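Local coordinates for protein phosphoribosylformylglycinamidine synthase 2 (Thermus thermophilus, PDB 3VIU) that belongs to the AIR synthase-related (PurM-like) family and, in this model, holds adenosine-5'-diphosphate and a magnesium ion, at residues E76-A81 with T439-A444; M113-I118 with G179-E184; V154-G159 with E412-Q417; R421-P426 with V433-G438. All coordinates share one frame; numbering follows the deposited sequence.

Contact 1: E76-A81 with T439-A444; sequences EGWAVA and TRLGVA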
loop_
_atom_site.group_PDB
_atom_site.type_symbol
_atom_site.label_atom_id
_atom_site.label_comp_id
_atom_site.label_asym_id
_atom_site.label_seq_id
_atom_site.Cartn_x
_atom_site.Cartn_y
_atom_site.Cartn_z
ATOM N N GLU A 76 1.350 13.744 -20.800
ATOM C CA GLU A 76 0.265 14.122 -21.688
ATOM C C GLU A 76 -0.880 14.802 -20.935
ATOM O O GLU A 76 -2.053 14.679 -21.295
ATOM C CB GLU A 76 -0.225 12.896 -22.465
ATOM C CG GLU A 76 0.880 12.279 -23.328
ATOM C CD GLU A 76 0.395 11.189 -24.281
ATOM O OE1 GLU A 76 1.262 10.499 -24.868
ATOM O OE2 GLU A 76 -0.837 11.023 -24.455
ATOM N N GLY A 77 -0.523 15.529 -19.882
ATOM C CA GLY A 77 -1.521 16.240 -19.108
ATOM C C GLY A 77 -2.162 15.459 -17.981
ATOM O O GLY A 77 -2.952 16.023 -17.223
ATOM N N TRP A 78 -1.845 14.172 -17.858
ATOM C CA TRP A 78 -2.430 13.369 -16.789
ATOM C C TRP A 78 -1.565 13.268 -15.544
ATOM O O TRP A 78 -0.342 13.376 -15.603
ATOM C CB TRP A 78 -2.733 11.958 -17.265
ATOM C CG TRP A 78 -3.648 11.893 -18.410
ATOM C CD1 TRP A 78 -3.306 11.865 -19.725
ATOM C CD2 TRP A 78 -5.072 11.805 -18.359
ATOM N NE1 TRP A 78 -4.431 11.757 -20.502
ATOM C CE2 TRP A 78 -5.531 11.719 -19.687
ATOM C CE3 TRP A 78 -6.007 11.790 -17.318
ATOM C CZ2 TRP A 78 -6.887 11.615 -20.006
ATOM C CZ3 TRP A 78 -7.357 11.689 -17.635
ATOM C CH2 TRP A 78 -7.782 11.601 -18.970
ATOM N N ALA A 79 -2.224 13.052 -14.412
ATOM C CA ALA A 79 -1.553 12.905 -13.124
ATOM C C ALA A 79 -2.172 11.699 -12.426
ATOM O O ALA A 79 -3.257 11.240 -12.802
ATOM C CB ALA A 79 -1.752 14.160 -12.276
ATOM N N VAL A 80 -1.481 11.178 -11.419
ATOM C CA VAL A 80 -1.981 10.035 -10.678
ATOM C C VAL A 80 -1.839 10.251 -9.177
ATOM O O VAL A 80 -0.760 10.582 -8.680
ATOM C CB VAL A 80 -1.244 8.734 -11.079
ATOM C CG1 VAL A 80 -1.561 7.618 -10.100
ATOM C CG2 VAL A 80 -1.666 8.318 -12.471
ATOM N N ALA A 81 -2.945 10.080 -8.466
ATOM C CA ALA A 81 -2.940 10.227 -7.027
ATOM C C ALA A 81 -2.977 8.824 -6.449
ATOM O O ALA A 81 -3.611 7.932 -7.011
ATOM C CB ALA A 81 -4.161 11.009 -6.571
ATOM N N THR A 439 -4.919 7.175 -25.111
ATOM C CA THR A 439 -3.513 7.562 -25.075
ATOM C C THR A 439 -2.625 6.337 -25.206
ATOM O O THR A 439 -3.105 5.208 -25.296
ATOM C CB THR A 439 -3.126 8.241 -23.745
ATOM O OG1 THR A 439 -2.865 7.237 -22.751
ATOM C CG2 THR A 439 -4.242 9.162 -23.267
ATOM N N ARG A 440 -1.320 6.575 -25.199
ATOM C CA ARG A 440 -0.347 5.502 -25.287
ATOM C C ARG A 440 0.206 5.266 -23.891
ATOM O O ARG A 440 1.109 4.461 -23.694
ATOM C CB ARG A 440 0.776 5.912 -26.217
ATOM C CG ARG A 440 0.282 6.378 -27.570
ATOM C CD ARG A 440 1.437 6.893 -28.381
ATOM N NE ARG A 440 2.499 5.900 -28.439
ATOM C CZ ARG A 440 3.711 6.146 -28.911
ATOM N NH1 ARG A 440 4.004 7.361 -29.363
ATOM N NH2 ARG A 440 4.621 5.178 -28.936
ATOM N N LEU A 441 -0.358 5.979 -22.925
ATOM C CA LEU A 441 0.082 5.890 -21.545
ATOM C C LEU A 441 -0.425 4.686 -20.767
ATOM O O LEU A 441 -1.559 4.232 -20.936
ATOM C CB LEU A 441 -0.306 7.164 -20.795
ATOM C CG LEU A 441 0.295 8.454 -21.350
ATOM C CD1 LEU A 441 -0.318 9.646 -20.636
ATOM C CD2 LEU A 441 1.807 8.427 -21.181
ATOM N N GLY A 442 0.450 4.191 -19.900
ATOM C CA GLY A 442 0.140 3.065 -19.048
ATOM C C GLY A 442 0.700 3.360 -17.670
ATOM O O GLY A 442 1.817 3.868 -17.544
ATOM N N VAL A 443 -0.083 3.061 -16.637
ATOM C CA VAL A 443 0.333 3.286 -15.257
ATOM C C VAL A 443 0.567 1.940 -14.588
ATOM O O VAL A 443 -0.326 1.096 -14.577
ATOM C CB VAL A 443 -0.753 4.037 -14.481
ATOM C CG1 VAL A 443 -0.280 4.328 -13.073
ATOM C CG2 VAL A 443 -1.122 5.318 -15.220
ATOM N N ALA A 444 1.766 1.738 -14.041
ATOM C CA ALA A 444 2.105 0.487 -13.375
ATOM C C ALA A 444 2.137 0.670 -11.858
ATOM O O ALA A 444 2.545 1.718 -11.359
ATOM C CB ALA A 444 3.448 -0.024 -13.870
#
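This is a face-to-face contact between two beta sheets, made where strand 78-86 lies against strand 441-448. The two segments run in roughly the same direction, 31° apart, with alpha carbons more than 8 Å from each other, so side chains alone bridge the gap. At the inner end V80 and V443 lie side by side, pointing opposite ways, with CG2 of V80 4.1 Å from CG2 of V443. Both valines hold CG1 anti to the backbone N (chi1 168° and -177°), which offers CG2 to the partner. Further out, L441 reaches across with CD1, which sits 3.7 Å from CB of E76 and also touches CD1 of W78, meeting the indole obliquely. The methyl CG2 of T439 approaches the same ring near its nitrogen, 3.8 Å from W78 NE1. The threonine hydroxyl turns to its own segment: OG1 accepts from the backbone N of L441 at 2.8 Å, the geometry of an ST turn, and it is also hydrogen-bonded to I436 O. R182 makes a cation-pi contact with W78. Two N-terminal domains thus meet through equivalent strands, as in the paired, barrel-like N-terminal sheets of PurM-family dimers, here within one chain.

Contact 2: M113-I118 with G179-E184; sequences MGARPI and GLLREE
L181 leans over the turn that precedes strand 116-126, its CD2 against CB of A115 at 3.5 Å. The rest of that side chain lies along the backbone: CB is 3.4 Å from the carbonyl O of G114, and CD1 approaches O of M113, a selenomethionine whose side chain ends elsewhere. A chi1 of 65°, which places CG between the backbone N and the carbonyl carbon, lets both methyls of L181 reach this turn. At the other end I118 and L180 meet at about a right angle, with CG2 of the isoleucine 4.0 Å from CG of the leucine. R116 sends its guanidinium away from the contact to a salt bridge with E243. Between these side-chain contacts R116 and L180 form an antiparallel hydrogen-bonded pair: R116 N gives to L180 O at 2.8 Å, while L180 N reaches R116 O at 2.9 Å from above the carbonyl plane, 39° out of it. At P117 and G179, a non-hydrogen-bonded pair, the alpha carbons come within 3.9 Å. A water links G114 O to L180 O, the latter bond weak. G114 has positive phi and closes helix 95-112 in a Schellman motif. The arrangement is a helix-to-strand connection whose strand pairs antiparallel with 172-182 in the mixed sheet of a PurM-like N-terminal domain.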
loop_
_atom_site.group_PDB
_atom_site.type_symbol
_atom_site.label_atom_id
_atom_site.label_comp_id
_atom_site.label_asym_id
_atom_site.label_seq_id
_atom_site.Cartn_x
_atom_site.Cartn_y
_atom_site.Cartn_z
HETATM N N MSE A 113 -8.735 14.363 -3.881
HETATM C CA MSE A 113 -7.714 15.020 -4.700
HETATM C C MSE A 113 -8.301 15.346 -6.078
HETATM O O MSE A 113 -7.650 15.988 -6.907
HETATM C CB MSE A 113 -6.496 14.117 -4.902
HETATM C CG MSE A 113 -5.790 13.687 -3.642
HETATM SE SE MSE A 113 -5.329 15.136 -2.440
HETATM C CE MSE A 113 -4.021 16.071 -3.520
ATOM N N GLY A 114 -9.526 14.884 -6.317
ATOM C CA GLY A 114 -10.182 15.113 -7.590
ATOM C C GLY A 114 -9.774 14.064 -8.604
ATOM O O GLY A 114 -9.947 14.241 -9.813
ATOM N N ALA A 115 -9.223 12.963 -8.104
ATOM C CA ALA A 115 -8.779 11.865 -8.954
ATOM C C ALA A 115 -9.792 10.733 -8.911
ATOM O O ALA A 115 -10.233 10.320 -7.838
ATOM C CB ALA A 115 -7.426 11.361 -8.493
ATOM N N ARG A 116 -10.168 10.244 -10.086
ATOM C CA ARG A 116 -11.116 9.151 -10.169
ATOM C C ARG A 116 -10.373 7.840 -9.927
ATOM O O ARG A 116 -9.423 7.512 -10.638
ATOM C CB ARG A 116 -11.772 9.137 -11.546
ATOM C CG ARG A 116 -12.646 7.937 -11.807
ATOM C CD ARG A 116 -13.192 7.979 -13.227
ATOM N NE ARG A 116 -14.180 9.040 -13.398
ATOM C CZ ARG A 116 -15.449 8.941 -13.013
ATOM N NH1 ARG A 116 -15.887 7.825 -12.441
ATOM N NH2 ARG A 116 -16.280 9.959 -13.196
ATOM N N PRO A 117 -10.783 7.086 -8.900
ATOM C CA PRO A 117 -10.164 5.800 -8.554
ATOM C C PRO A 117 -10.137 4.835 -9.740
ATOM O O PRO A 117 -11.177 4.526 -10.306
ATOM C CB PRO A 117 -11.051 5.292 -7.426
ATOM C CG PRO A 117 -11.461 6.559 -6.743
ATOM C CD PRO A 117 -11.804 7.458 -7.906
ATOM N N ILE A 118 -8.954 4.354 -10.110
ATOM C CA ILE A 118 -8.853 3.434 -11.234
ATOM C C ILE A 118 -8.371 2.075 -10.788
ATOM O O ILE A 118 -8.417 1.110 -11.557
ATOM C CB ILE A 118 -7.886 3.957 -12.346
ATOM C CG1 ILE A 118 -6.461 4.094 -11.796
ATOM C CG2 ILE A 118 -8.395 5.280 -12.893
ATOM C CD1 ILE A 118 -5.443 4.625 -12.807
ATOM N N GLY A 179 -5.731 6.726 -8.462
ATOM C CA GLY A 179 -6.746 7.536 -9.107
ATOM C C GLY A 179 -6.110 8.442 -10.141
ATOM O O GLY A 179 -4.969 8.885 -9.960
ATOM N N LEU A 180 -6.815 8.711 -11.238
ATOM C CA LEU A 180 -6.253 9.593 -12.248
ATOM C C LEU A 180 -7.077 10.850 -12.399
ATOM O O LEU A 180 -8.269 10.883 -12.082
ATOM C CB LEU A 180 -6.089 8.888 -13.608
ATOM C CG LEU A 180 -7.213 8.660 -14.620
ATOM C CD1 LEU A 180 -7.898 9.959 -14.995
ATOM C CD2 LEU A 180 -6.618 8.038 -15.869
ATOM N N LEU A 181 -6.423 11.893 -12.882
ATOM C CA LEU A 181 -7.070 13.172 -13.082
ATOM C C LEU A 181 -6.241 14.018 -14.027
ATOM O O LEU A 181 -5.095 13.689 -14.347
ATOM C CB LEU A 181 -7.206 13.905 -11.747
ATOM C CG LEU A 181 -5.892 14.311 -11.073
ATOM C CD1 LEU A 181 -6.186 15.295 -9.954
ATOM C CD2 LEU A 181 -5.166 13.087 -10.532
ATOM N N ARG A 182 -6.840 15.109 -14.479
ATOM C CA ARG A 182 -6.170 16.044 -15.355
ATOM C C ARG A 182 -5.446 16.952 -14.379
ATOM O O ARG A 182 -6.049 17.434 -13.426
ATOM C CB ARG A 182 -7.202 16.826 -16.164
ATOM C CG ARG A 182 -8.075 15.939 -17.046
ATOM C CD ARG A 182 -7.242 15.301 -18.127
ATOM N NE ARG A 182 -6.652 16.343 -18.956
ATOM C CZ ARG A 182 -5.682 16.150 -19.843
ATOM N NH1 ARG A 182 -5.170 14.939 -20.030
ATOM N NH2 ARG A 182 -5.226 17.182 -20.540
ATOM N N GLU A 183 -4.154 17.158 -14.599
ATOM C CA GLU A 183 -3.347 17.990 -13.716
ATOM C C GLU A 183 -4.063 19.299 -13.372
ATOM O O GLU A 183 -4.130 19.710 -12.210
ATOM C CB GLU A 183 -1.994 18.278 -14.378
ATOM C CG GLU A 183 -0.880 18.603 -13.399
ATOM C CD GLU A 183 0.480 18.685 -14.069
ATOM O OE1 GLU A 183 0.789 17.796 -14.893
ATOM O OE2 GLU A 183 1.241 19.630 -13.763
ATOM N N GLU A 184 -4.606 19.933 -14.402
ATOM C CA GLU A 184 -5.325 21.195 -14.276
ATOM C C GLU A 184 -6.387 21.196 -13.174
ATOM O O GLU A 184 -6.805 22.258 -12.715
ATOM C CB GLU A 184 -5.986 21.515 -15.615
ATOM C CG GLU A 184 -6.984 20.443 -16.052
ATOM C CD GLU A 184 -7.403 20.574 -17.503
ATOM O OE1 GLU A 184 -7.812 21.686 -17.909
ATOM O OE2 GLU A 184 -7.327 19.562 -18.235
HETATM O O HOH W 1 -10.453 13.458 -12.805
#

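Contact 3: V154-G159 with E412-Q417; sequences VPTVGG and ERYDHQ
The aromatic part of this contact is a CH-pi interaction: T156 rests over one face of the Y414 ring, its CB 3.9 Å from the ring centroid and 28° off the normal. A chi1 of -72° sets OG1 beside the backbone N and CG2 anti to it, so the methyl lies over the same ring side, 3.6 Å from Y414 CE2, while OG1 stands above the middle of the ring. The second group is van der Waals contact with the backbone. The ring of P155 lies across the peptide chain at D415 and H416; its CG is 3.3 Å from H416 O, and its CB is 3.4 Å from D415 O. The side chains of P155 and H416 cross at about a right angle, CD of the proline standing 4.2 Å from CB of the histidine. The polar end of H416 turns outside the contact: NE2 is hydrogen-bonded to O of N150. Loop 412-417 thus lies along the entry of strand 156-163, outermost in its sheet. Y414 also packs on V142 and A146 of helix 132-152, T156 on L120 and D122 of strand 116-126, and Q417 joins L424 of strand 422-424 by a backbone hydrogen bond.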
loop_
_atom_site.group_PDB
_atom_site.type_symbol
_atom_site.label_atom_id
_atom_site.label_comp_id
_atom_site.label_asym_id
_atom_site.label_seq_id
_atom_site.Cartn_x
_atom_site.Cartn_y
_atom_site.Cartn_z
ATOM N N VAL A 154 -14.687 -0.108 -8.784
ATOM C CA VAL A 154 -13.240 0.033 -8.835
ATOM C C VAL A 154 -12.629 -1.343 -8.626
ATOM O O VAL A 154 -12.843 -1.976 -7.593
ATOM C CB VAL A 154 -12.728 0.993 -7.751
ATOM C CG1 VAL A 154 -11.214 1.095 -7.823
ATOM C CG2 VAL A 154 -13.359 2.368 -7.942
ATOM N N PRO A 155 -11.863 -1.829 -9.609
ATOM C CA PRO A 155 -11.244 -3.146 -9.497
ATOM C C PRO A 155 -10.045 -3.184 -8.578
ATOM O O PRO A 155 -9.332 -2.193 -8.413
ATOM C CB PRO A 155 -10.833 -3.449 -10.927
ATOM C CG PRO A 155 -10.377 -2.101 -11.399
ATOM C CD PRO A 155 -11.481 -1.182 -10.880
ATOM N N THR A 156 -9.843 -4.343 -7.974
ATOM C CA THR A 156 -8.687 -4.568 -7.135
ATOM C C THR A 156 -7.800 -5.307 -8.127
ATOM O O THR A 156 -8.064 -6.455 -8.470
ATOM C CB THR A 156 -9.051 -5.440 -5.933
ATOM O OG1 THR A 156 -9.850 -4.665 -5.034
ATOM C CG2 THR A 156 -7.806 -5.912 -5.207
ATOM N N VAL A 157 -6.769 -4.625 -8.613
ATOM C CA VAL A 157 -5.878 -5.181 -9.628
ATOM C C VAL A 157 -4.701 -6.027 -9.156
ATOM O O VAL A 157 -3.960 -6.581 -9.973
ATOM C CB VAL A 157 -5.313 -4.057 -10.503
ATOM C CG1 VAL A 157 -6.454 -3.313 -11.182
ATOM C CG2 VAL A 157 -4.476 -3.113 -9.648
ATOM N N GLY A 158 -4.517 -6.124 -7.849
ATOM C CA GLY A 158 -3.408 -6.904 -7.345
ATOM C C GLY A 158 -3.141 -6.583 -5.895
ATOM O O GLY A 158 -3.968 -5.949 -5.229
ATOM N N GLY A 159 -1.987 -7.012 -5.401
ATOM C CA GLY A 159 -1.653 -6.757 -4.017
ATOM C C GLY A 159 -0.605 -7.720 -3.514
ATOM O O GLY A 159 0.158 -8.272 -4.301
ATOM N N GLU A 412 -10.326 -13.546 -8.403
ATOM C CA GLU A 412 -11.476 -14.021 -9.161
ATOM C C GLU A 412 -12.755 -13.486 -8.510
ATOM O O GLU A 412 -13.843 -13.560 -9.086
ATOM C CB GLU A 412 -11.502 -15.552 -9.193
ATOM C CG GLU A 412 -10.932 -16.157 -10.473
ATOM C CD GLU A 412 -10.728 -17.666 -10.372
ATOM O OE1 GLU A 412 -11.640 -18.356 -9.864
ATOM O OE2 GLU A 412 -9.661 -18.161 -10.808
ATOM N N ARG A 413 -12.615 -12.946 -7.303
ATOM C CA ARG A 413 -13.751 -12.389 -6.579
ATOM C C ARG A 413 -14.027 -10.980 -7.083
ATOM O O ARG A 413 -15.132 -10.467 -6.934
ATOM C CB ARG A 413 -13.454 -12.308 -5.076
ATOM C CG ARG A 413 -13.229 -13.630 -4.372
ATOM C CD ARG A 413 -14.471 -14.497 -4.434
ATOM N NE ARG A 413 -14.321 -15.695 -3.622
ATOM C CZ ARG A 413 -14.123 -15.681 -2.311
ATOM N NH1 ARG A 413 -14.051 -14.529 -1.668
ATOM N NH2 ARG A 413 -14.000 -16.819 -1.642
ATOM N N TYR A 414 -13.014 -10.362 -7.686
ATOM C CA TYR A 414 -13.131 -8.990 -8.168
ATOM C C TYR A 414 -13.324 -8.846 -9.681
ATOM O O TYR A 414 -12.765 -9.615 -10.468
ATOM C CB TYR A 414 -11.885 -8.196 -7.751
ATOM C CG TYR A 414 -11.313 -8.571 -6.393
ATOM C CD1 TYR A 414 -12.126 -8.639 -5.257
ATOM C CD2 TYR A 414 -9.947 -8.823 -6.240
ATOM C CE1 TYR A 414 -11.591 -8.947 -3.999
ATOM C CE2 TYR A 414 -9.400 -9.130 -4.990
ATOM C CZ TYR A 414 -10.226 -9.189 -3.874
ATOM O OH TYR A 414 -9.682 -9.479 -2.638
ATOM N N ASP A 415 -14.118 -7.851 -10.075
ATOM C CA ASP A 415 -14.368 -7.569 -11.488
ATOM C C ASP A 415 -14.162 -6.084 -11.786
ATOM O O ASP A 415 -13.663 -5.341 -10.944
ATOM C CB ASP A 415 -15.785 -8.012 -11.903
ATOM C CG ASP A 415 -16.859 -7.612 -10.895
ATOM O OD1 ASP A 415 -17.053 -6.403 -10.662
ATOM O OD2 ASP A 415 -17.521 -8.516 -10.339
ATOM N N HIS A 416 -14.535 -5.664 -12.991
ATOM C CA HIS A 416 -14.391 -4.276 -13.425
ATOM C C HIS A 416 -12.985 -3.936 -13.906
ATOM O O HIS A 416 -12.540 -2.797 -13.766
ATOM C CB HIS A 416 -14.768 -3.302 -12.306
ATOM C CG HIS A 416 -16.219 -3.322 -11.946
ATOM N ND1 HIS A 416 -17.216 -3.074 -12.866
ATOM C CD2 HIS A 416 -16.841 -3.539 -10.763
ATOM C CE1 HIS A 416 -18.391 -3.139 -12.263
ATOM N NE2 HIS A 416 -18.190 -3.420 -10.988
ATOM N N GLN A 417 -12.281 -4.912 -14.468
ATOM C CA GLN A 417 -10.937 -4.649 -14.972
ATOM C C GLN A 417 -10.996 -3.616 -16.099
ATOM O O GLN A 417 -10.018 -2.909 -16.355
ATOM C CB GLN A 417 -10.283 -5.934 -15.480
ATOM C CG GLN A 417 -9.998 -6.944 -14.390
ATOM C CD GLN A 417 -11.242 -7.675 -13.922
ATOM O OE1 GLN A 417 -11.226 -8.337 -12.887
ATOM N NE2 GLN A 417 -12.323 -7.570 -14.691
#

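Contact 4: R421-P426 with V433-G438; sequences RTALLP and VLWIKG
L424 and L434 form the apolar centre of this antiparallel beta hairpin, strand 422-424 against strand 432-436, with L434 CD1 4.0 Å from L424 CB. T422 and I436 share their face, which looks inward onto I118, V157 and L180. At the turn end CD1 of L425 is pressed to CG1 of V433 at 3.3 Å. The other methyl of L425, CD2, meets CB of W435 at 3.9 Å, the two side chains crossing at about a right angle. On the W435 side A423 CB approaches the indole obliquely, and the extended arm of K437 turns at its end (chi4 -60°) to bring NZ 3.5 Å from the same CB. The indole's NE1 is held by T439 O, and the alpha carbon of K437 sits over one ring face, toward the rim. Four backbone hydrogen bonds zip the strands together. L425 N to V433 O is long but straight, 3.2 Å at 166°, and W435 N to A423 O is as straight; A423 N returns a bond to W435 O. At the polar edge K437 N gives to R421 O at 2.8 Å. A water there bridges two carbonyls, donating to R421 O and, at 3.0 Å, to K437 O.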
loop_
_atom_site.group_PDB
_atom_site.type_symbol
_atom_site.label_atom_id
_atom_site.label_comp_id
_atom_site.label_asym_id
_atom_site.label_seq_id
_atom_site.Cartn_x
_atom_site.Cartn_y
_atom_site.Cartn_z
ATOM N N ARG A 421 -12.168 4.796 -18.520
ATOM C CA ARG A 421 -11.016 5.604 -18.895
ATOM C C ARG A 421 -9.761 4.751 -18.865
ATOM O O ARG A 421 -8.805 4.995 -19.600
ATOM C CB ARG A 421 -10.848 6.788 -17.929
ATOM C CG ARG A 421 -12.144 7.268 -17.285
ATOM C CD ARG A 421 -12.081 8.723 -16.843
ATOM N NE ARG A 421 -11.989 9.636 -17.980
ATOM C CZ ARG A 421 -12.422 10.895 -17.970
ATOM N NH1 ARG A 421 -12.986 11.400 -16.877
ATOM N NH2 ARG A 421 -12.299 11.650 -19.056
ATOM N N THR A 422 -9.781 3.734 -18.013
ATOM C CA THR A 422 -8.640 2.854 -17.855
ATOM C C THR A 422 -9.037 1.393 -17.961
ATOM O O THR A 422 -10.190 1.042 -17.748
ATOM C CB THR A 422 -7.968 3.082 -16.483
ATOM O OG1 THR A 422 -8.902 2.792 -15.435
ATOM C CG2 THR A 422 -7.516 4.522 -16.350
ATOM N N ALA A 423 -8.070 0.544 -18.294
ATOM C CA ALA A 423 -8.311 -0.889 -18.406
ATOM C C ALA A 423 -7.081 -1.652 -17.956
ATOM O O ALA A 423 -5.948 -1.264 -18.252
ATOM C CB ALA A 423 -8.655 -1.260 -19.835
ATOM N N LEU A 424 -7.309 -2.734 -17.223
ATOM C CA LEU A 424 -6.223 -3.567 -16.740
ATOM C C LEU A 424 -5.812 -4.514 -17.867
ATOM O O LEU A 424 -6.655 -5.182 -18.466
ATOM C CB LEU A 424 -6.678 -4.368 -15.520
ATOM C CG LEU A 424 -5.741 -5.473 -15.024
ATOM C CD1 LEU A 424 -4.447 -4.861 -14.512
ATOM C CD2 LEU A 424 -6.420 -6.272 -13.920
ATOM N N LEU A 425 -4.522 -4.558 -18.169
ATOM C CA LEU A 425 -4.032 -5.445 -19.214
ATOM C C LEU A 425 -3.999 -6.861 -18.629
ATOM O O LEU A 425 -3.289 -7.130 -17.665
ATOM C CB LEU A 425 -2.647 -4.981 -19.669
ATOM C CG LEU A 425 -2.600 -3.490 -20.056
ATOM C CD1 LEU A 425 -1.194 -3.127 -20.524
ATOM C CD2 LEU A 425 -3.620 -3.187 -21.153
ATOM N N PRO A 426 -4.791 -7.781 -19.201
ATOM C CA PRO A 426 -4.877 -9.176 -18.742
ATOM C C PRO A 426 -3.615 -10.047 -18.761
ATOM O O PRO A 426 -3.549 -11.056 -18.048
ATOM C CB PRO A 426 -6.015 -9.751 -19.595
ATOM C CG PRO A 426 -5.950 -8.933 -20.855
ATOM C CD PRO A 426 -5.699 -7.540 -20.337
ATOM N N VAL A 433 -0.750 -3.139 -14.684
ATOM C CA VAL A 433 -0.599 -2.081 -15.685
ATOM C C VAL A 433 -1.958 -1.592 -16.165
ATOM O O VAL A 433 -2.653 -2.304 -16.880
ATOM C CB VAL A 433 0.203 -2.582 -16.913
ATOM C CG1 VAL A 433 0.225 -1.517 -18.002
ATOM C CG2 VAL A 433 1.621 -2.933 -16.493
ATOM N N LEU A 434 -2.323 -0.379 -15.768
ATOM C CA LEU A 434 -3.598 0.212 -16.166
ATOM C C LEU A 434 -3.404 1.119 -17.381
ATOM O O LEU A 434 -2.693 2.122 -17.310
ATOM C CB LEU A 434 -4.201 1.036 -15.021
ATOM C CG LEU A 434 -4.699 0.361 -13.740
ATOM C CD1 LEU A 434 -5.691 -0.731 -14.092
ATOM C CD2 LEU A 434 -3.535 -0.203 -12.952
ATOM N N TRP A 435 -4.043 0.763 -18.490
ATOM C CA TRP A 435 -3.948 1.540 -19.718
ATOM C C TRP A 435 -4.933 2.701 -19.726
ATOM O O TRP A 435 -6.110 2.537 -19.417
ATOM C CB TRP A 435 -4.198 0.629 -20.926
ATOM C CG TRP A 435 -4.442 1.342 -22.234
ATOM C CD1 TRP A 435 -3.750 2.414 -22.733
ATOM C CD2 TRP A 435 -5.385 0.971 -23.247
ATOM N NE1 TRP A 435 -4.200 2.727 -23.995
ATOM C CE2 TRP A 435 -5.202 1.857 -24.335
ATOM C CE3 TRP A 435 -6.364 -0.027 -23.342
ATOM C CZ2 TRP A 435 -5.963 1.775 -25.504
ATOM C CZ3 TRP A 435 -7.124 -0.108 -24.509
ATOM C CH2 TRP A 435 -6.916 0.790 -25.573
ATOM N N ILE A 436 -4.438 3.886 -20.057
ATOM C CA ILE A 436 -5.290 5.054 -20.129
ATOM C C ILE A 436 -5.783 5.143 -21.568
ATOM O O ILE A 436 -5.040 5.550 -22.465
ATOM C CB ILE A 436 -4.528 6.329 -19.780
ATOM C CG1 ILE A 436 -4.019 6.248 -18.344
ATOM C CG2 ILE A 436 -5.435 7.533 -19.953
ATOM C CD1 ILE A 436 -3.114 7.383 -17.963
ATOM N N LYS A 437 -7.038 4.748 -21.775
ATOM C CA LYS A 437 -7.654 4.751 -23.095
ATOM C C LYS A 437 -7.557 6.104 -23.775
ATOM O O LYS A 437 -7.674 7.142 -23.132
ATOM C CB LYS A 437 -9.125 4.335 -22.998
ATOM C CG LYS A 437 -9.354 2.925 -22.489
ATOM C CD LYS A 437 -10.841 2.621 -22.465
ATOM C CE LYS A 437 -11.132 1.304 -21.778
ATOM N NZ LYS A 437 -10.467 0.170 -22.473
ATOM N N GLY A 438 -7.346 6.078 -25.087
ATOM C CA GLY A 438 -7.233 7.311 -25.839
ATOM C C GLY A 438 -5.802 7.815 -25.880
ATOM O O GLY A 438 -5.502 8.773 -26.595
HETATM O O HOH W 2 -9.106 7.640 -20.505
HETATM O O HOH W 3 -1.740 -5.876 -15.505
#

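Contact 2 is the most buried of the four, and contacts 1, 3 and 4 are only partly buried. Contacts 2 and 4 join neighbouring strands within separate sheets, so backbone hydrogen bonds lead there; contacts 1 and 3 rely on side-chain packing across a gap or against a loop. Strand 78-86 of contact 1 pairs with strand 172-182 of contact 2, and strand 441-448 with strand 432-436 of contact 4, which ties the face-to-face contact to a strand pair on each side. I118 and L180 of contact 2 pack on T422 of contact 4. Contact 3 meets contact 2 through P117 and V154 and contact 4 through V157, L424 and Q417.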